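Neurotoxin (Clostridium botulinum, PDB 2QN0) acts as the zinc-dependent light-chain protease of botulinum neurotoxin type C1, which cleaves SNARE proteins of the neuron and has dual substrate specificity. Local coordinates at residues Asp295-Ile300 with Tyr330-Glu335; Val383-Leu388 with Pro419-Val424. All blocks are in the same frame, centred on the assembly; numbering follows the deposited sequence.

Contact 1 (295-300 with 330-335) and contact 2 (383-388 with 419-424) lie on opposite sides of the chain's centre, their nearest atoms about 29 Å apart, and share no helix or strand. In contact 1 every touching residue is buried: aromatic rings and an isoleucine methyl join helix 283-304 to the end of helix 319-330 and the turn that follows it, with no hydrogen bond across the interface. Contact 2 is partly exposed and built the other way, from backbone hydrogen bonds between two short strands, an arginine-asparagine bond and a bridging water. Contact 1 closes before contact 2 opens along the chain, and contact 2 draws in residues near the C-terminus.

Contact 1: residues Asp295-Ile300 with Tyr330-Glu335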
# COMPACT_ATOMS: atom_id res chain seq x y z
N ASP A 295 -14.16 9.16 -17.68
CA ASP A 295 -14.58 10.56 -17.76
C ASP A 295 -13.63 11.45 -16.98
O ASP A 295 -13.34 12.58 -17.40
CB ASP A 295 -16.00 10.75 -17.21
CG ASP A 295 -17.07 10.26 -18.17
OD1 ASP A 295 -16.88 10.41 -19.40
OD2 ASP A 295 -18.10 9.73 -17.70
N TYR A 296 -13.13 10.96 -15.85
CA TYR A 296 -12.18 11.75 -15.07
C TYR A 296 -10.88 11.88 -15.86
O TYR A 296 -10.21 12.91 -15.79
CB TYR A 296 -11.91 11.09 -13.71
CG TYR A 296 -12.99 11.35 -12.68
CD1 TYR A 296 -13.35 12.65 -12.32
CD2 TYR A 296 -13.62 10.29 -12.02
CE1 TYR A 296 -14.31 12.89 -11.34
CE2 TYR A 296 -14.58 10.52 -11.04
CZ TYR A 296 -14.92 11.82 -10.70
OH TYR A 296 -15.87 12.05 -9.73
N TYR A 297 -10.53 10.84 -16.61
CA TYR A 297 -9.31 10.87 -17.42
C TYR A 297 -9.47 11.87 -18.56
O TYR A 297 -8.51 12.56 -18.92
CB TYR A 297 -9.00 9.47 -17.98
CG TYR A 297 -8.16 8.60 -17.07
CD1 TYR A 297 -8.30 8.68 -15.68
CD2 TYR A 297 -7.24 7.69 -17.59
CE1 TYR A 297 -7.53 7.87 -14.83
CE2 TYR A 297 -6.47 6.88 -16.75
CZ TYR A 297 -6.62 6.98 -15.38
OH TYR A 297 -5.86 6.17 -14.55
N ARG A 298 -10.66 11.95 -19.13
CA ARG A 298 -10.90 12.90 -20.21
C ARG A 298 -10.75 14.31 -19.68
O ARG A 298 -10.22 15.19 -20.37
CB ARG A 298 -12.31 12.71 -20.80
CG ARG A 298 -12.47 11.43 -21.60
CD ARG A 298 -13.90 11.27 -22.11
NE ARG A 298 -14.10 10.01 -22.81
CZ ARG A 298 -13.55 9.71 -23.99
NH1 ARG A 298 -12.77 10.59 -24.61
NH2 ARG A 298 -13.79 8.53 -24.55
N SER A 299 -11.21 14.54 -18.46
CA SER A 299 -11.10 15.86 -17.85
C SER A 299 -9.62 16.20 -17.62
O SER A 299 -9.22 17.35 -17.74
CB SER A 299 -11.86 15.89 -16.52
OG SER A 299 -11.81 17.18 -15.94
N ILE A 300 -8.82 15.19 -17.29
CA ILE A 300 -7.38 15.39 -17.08
C ILE A 300 -6.72 15.76 -18.41
O ILE A 300 -5.88 16.66 -18.46
CB ILE A 300 -6.70 14.11 -16.52
CG1 ILE A 300 -7.17 13.84 -15.09
CG2 ILE A 300 -5.18 14.25 -16.58
CD1 ILE A 300 -6.84 14.93 -14.12
N TYR A 330 -0.87 8.26 -17.88
CA TYR A 330 -2.22 7.91 -18.28
C TYR A 330 -2.32 7.25 -19.65
O TYR A 330 -3.41 6.85 -20.07
CB TYR A 330 -3.09 9.17 -18.24
CG TYR A 330 -3.22 9.78 -16.87
CD1 TYR A 330 -3.90 9.12 -15.85
CD2 TYR A 330 -2.66 11.03 -16.58
CE1 TYR A 330 -4.03 9.69 -14.58
CE2 TYR A 330 -2.78 11.60 -15.32
CZ TYR A 330 -3.47 10.92 -14.32
OH TYR A 330 -3.61 11.48 -13.07
N ARG A 331 -1.19 7.13 -20.34
CA ARG A 331 -1.14 6.52 -21.66
C ARG A 331 -2.04 7.25 -22.66
O ARG A 331 -2.72 6.63 -23.47
CB ARG A 331 -1.52 5.04 -21.58
CG ARG A 331 -0.60 4.25 -20.67
CD ARG A 331 -0.92 2.77 -20.65
NE ARG A 331 -0.09 2.06 -19.68
CZ ARG A 331 -0.18 0.75 -19.43
NH1 ARG A 331 -1.06 0.01 -20.09
NH2 ARG A 331 0.61 0.20 -18.52
N PHE A 332 -2.02 8.58 -22.59
CA PHE A 332 -2.82 9.39 -23.50
C PHE A 332 -2.13 9.44 -24.85
O PHE A 332 -0.97 9.04 -24.98
CB PHE A 332 -2.98 10.82 -22.97
CG PHE A 332 -3.83 10.93 -21.73
CD1 PHE A 332 -4.88 10.04 -21.50
CD2 PHE A 332 -3.62 11.96 -20.82
CE1 PHE A 332 -5.71 10.19 -20.39
CE2 PHE A 332 -4.45 12.12 -19.71
CZ PHE A 332 -5.50 11.23 -19.50
N VAL A 333 -2.85 9.92 -25.85
CA VAL A 333 -2.31 10.04 -27.20
C VAL A 333 -2.12 11.51 -27.54
O VAL A 333 -2.88 12.36 -27.08
CB VAL A 333 -3.26 9.40 -28.24
CG1 VAL A 333 -2.71 9.61 -29.65
CG2 VAL A 333 -3.43 7.93 -27.95
N VAL A 334 -1.10 11.81 -28.33
CA VAL A 334 -0.83 13.18 -28.73
C VAL A 334 -1.08 13.31 -30.22
O VAL A 334 -0.39 12.69 -31.03
CB VAL A 334 0.62 13.58 -28.43
CG1 VAL A 334 0.86 15.02 -28.87
CG2 VAL A 334 0.91 13.43 -26.94
N GLU A 335 -2.09 14.10 -30.58
CA GLU A 335 -2.44 14.32 -31.98
C GLU A 335 -1.32 15.09 -32.68
O GLU A 335 -0.51 15.75 -32.03
CB GLU A 335 -3.74 15.12 -32.08
CG GLU A 335 -4.94 14.46 -31.41
CD GLU A 335 -5.31 13.13 -32.04
OE1 GLU A 335 -5.44 13.07 -33.28
OE2 GLU A 335 -5.49 12.15 -31.29
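Tyr297 of helix 283-304 meets both Tyr330 and Phe332, and its atoms divide between them from root to tip. CB lies 4.1 Å from CE1 of Phe332, and CD2 touches that same atom as well as CD1 of Tyr330. Farther out, CE1, CE2 and CZ all rest against the CD1-CE1 edge of Tyr330, with Tyr297 CZ 3.5 Å from Tyr330 CD1. This is a T-shaped pair: the edge of Tyr330 points at one face of Tyr297, ring centroids 4.8 Å apart and planes at 73°. At the tip, Tyr297 OH lies in the plane of the Tyr330 ring while hydrogen-bonding to Tyr239 O; the hydroxyl of Tyr330 is held in turn by Gly185 O.

The turn that delivers Tyr330 and Phe332 is a Schellman motif ending helix 319-330, with Arg331 as its positive-phi C-prime residue. It brings CB of Tyr330 over the centre of the Phe332 ring, 3.3 Å above its plane. Phe332 also reaches the helix backbone, its CZ 3.3 Å from Tyr297 O. One turn on, Ile300 holds CG2 anti to its backbone N, where this methyl reaches both aromatics: 3.8 Å from Tyr330 CE2 and, at the edge of the other ring, 3.9 Å from Phe332 CE2. Ala301 and Leu304 of the same helix extend the packing against Phe332.

Contact 2: residues Val383-Leu388 with Pro419-Val424; sequences VTANIL and PALRKV
Thr384 and Arg422 form an antiparallel hydrogen-bonded pair, joined by Thr384 N to Arg422 O at 2.8 Å and by the straighter Arg422 N to Thr384 O at 3.0 Å. Next to it, Val383 and Lys423 make a non-hydrogen-bonded pair with diverging side chains. Arg422 O also receives a CA-H...O contact from Val383 CA. The side chains of Thr384 and Arg422 share one face of the sheet. The arginine sets out with CG between its backbone N and carbonyl carbon (chi1 57°), then runs extended to NE, which carries its guanidinium across the threonine. The methyl CG2 of Thr384 lies 3.5 Å above one face of that group, off toward its rim, while OG1 is hydrogen-bonded to Arg197 O. Beyond the threonine, Arg422 NH2 donates to Asn386 OD1 at 3.1 Å. The oxygen lies close to the guanidinium plane, but the donor stands 38° out of the amide's carbonyl plane.

The two strands form a two-stranded antiparallel sheet that pairs residues 383-384 with residues 422-423, close to the C-terminus of the chain. Where the strands part, Asn386 centres an inverse gamma turn closed by a weak Ile387 N to Ala385 O bond, and a water bridges the two segments, accepting from Asn386 N and donating to Ala420 O at 2.7 Å. Apolar groups pack beside the backbone. Ala385 CB touches Leu421 CD2 at 4.2 Å, and Val424 CG1 sits 3.9 Å from Val383 C. Cys220 of strand 219-220 packs against both Val383 and Leu421.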
# COMPACT_ATOMS: atom_id res chain seq x y z
N VAL A 383 0.44 -15.23 13.38
CA VAL A 383 1.77 -15.72 13.71
C VAL A 383 2.81 -14.73 13.21
O VAL A 383 2.50 -13.82 12.44
CB VAL A 383 2.06 -17.10 13.06
CG1 VAL A 383 1.12 -18.16 13.62
CG2 VAL A 383 1.91 -17.01 11.54
N THR A 384 4.04 -14.88 13.69
CA THR A 384 5.12 -14.01 13.25
C THR A 384 6.37 -14.87 13.14
O THR A 384 6.36 -16.06 13.46
CB THR A 384 5.34 -12.83 14.22
OG1 THR A 384 6.26 -11.90 13.62
CG2 THR A 384 5.91 -13.31 15.55
N ALA A 385 7.46 -14.26 12.66
CA ALA A 385 8.71 -14.98 12.50
C ALA A 385 9.83 -13.98 12.30
O ALA A 385 9.59 -12.80 12.07
CB ALA A 385 8.62 -15.91 11.29
N ASN A 386 11.07 -14.46 12.40
CA ASN A 386 12.23 -13.60 12.21
C ASN A 386 12.55 -13.66 10.73
O ASN A 386 13.44 -14.39 10.30
CB ASN A 386 13.41 -14.12 13.04
CG ASN A 386 13.04 -14.35 14.49
OD1 ASN A 386 12.41 -13.49 15.12
ND2 ASN A 386 13.43 -15.49 15.03
N ILE A 387 11.81 -12.88 9.95
CA ILE A 387 11.99 -12.88 8.50
C ILE A 387 13.31 -12.32 7.99
O ILE A 387 13.61 -12.44 6.80
CB ILE A 387 10.81 -12.15 7.80
CG1 ILE A 387 10.71 -10.70 8.29
CG2 ILE A 387 9.51 -12.89 8.09
CD1 ILE A 387 9.65 -9.90 7.55
N LEU A 388 14.10 -11.71 8.86
CA LEU A 388 15.39 -11.18 8.43
C LEU A 388 16.43 -12.31 8.40
O LEU A 388 17.48 -12.19 7.78
CB LEU A 388 15.87 -10.06 9.36
CG LEU A 388 15.08 -8.74 9.30
CD1 LEU A 388 15.70 -7.71 10.23
CD2 LEU A 388 15.08 -8.22 7.87
N PRO A 419 8.47 -24.81 12.58
CA PRO A 419 8.63 -24.27 13.93
C PRO A 419 9.11 -22.82 13.98
O PRO A 419 9.07 -22.19 15.03
CB PRO A 419 9.62 -25.25 14.57
CG PRO A 419 10.46 -25.68 13.41
CD PRO A 419 9.42 -25.91 12.33
N ALA A 420 9.56 -22.30 12.84
CA ALA A 420 10.03 -20.91 12.78
C ALA A 420 8.84 -19.96 12.94
O ALA A 420 9.02 -18.79 13.28
CB ALA A 420 10.74 -20.65 11.46
N LEU A 421 7.65 -20.47 12.68
CA LEU A 421 6.43 -19.67 12.80
C LEU A 421 5.90 -19.78 14.22
O LEU A 421 5.73 -20.88 14.74
CB LEU A 421 5.36 -20.19 11.82
CG LEU A 421 5.70 -20.16 10.33
CD1 LEU A 421 4.59 -20.87 9.54
CD2 LEU A 421 5.86 -18.72 9.87
N ARG A 422 5.66 -18.65 14.87
CA ARG A 422 5.14 -18.67 16.23
C ARG A 422 3.91 -17.78 16.39
O ARG A 422 3.80 -16.73 15.76
CB ARG A 422 6.22 -18.22 17.22
CG ARG A 422 6.80 -16.84 16.95
CD ARG A 422 7.77 -16.40 18.04
NE ARG A 422 8.33 -15.08 17.78
CZ ARG A 422 9.28 -14.83 16.87
NH1 ARG A 422 9.78 -15.82 16.14
NH2 ARG A 422 9.71 -13.59 16.69
N LYS A 423 2.97 -18.22 17.22
CA LYS A 423 1.77 -17.43 17.46
C LYS A 423 2.21 -16.13 18.12
O LYS A 423 3.16 -16.12 18.90
CB LYS A 423 0.80 -18.17 18.38
CG LYS A 423 0.21 -19.44 17.79
CD LYS A 423 -0.82 -20.05 18.73
CE LYS A 423 -1.29 -21.41 18.24
NZ LYS A 423 -1.89 -21.33 16.88
N VAL A 424 1.54 -15.03 17.79
CA VAL A 424 1.89 -13.74 18.38
C VAL A 424 1.51 -13.72 19.86
O VAL A 424 0.72 -14.56 20.31
CB VAL A 424 1.16 -12.57 17.67
CG1 VAL A 424 1.51 -12.57 16.19
CG2 VAL A 424 -0.34 -12.69 17.87
O HOH W 1 11.27 -17.24 13.27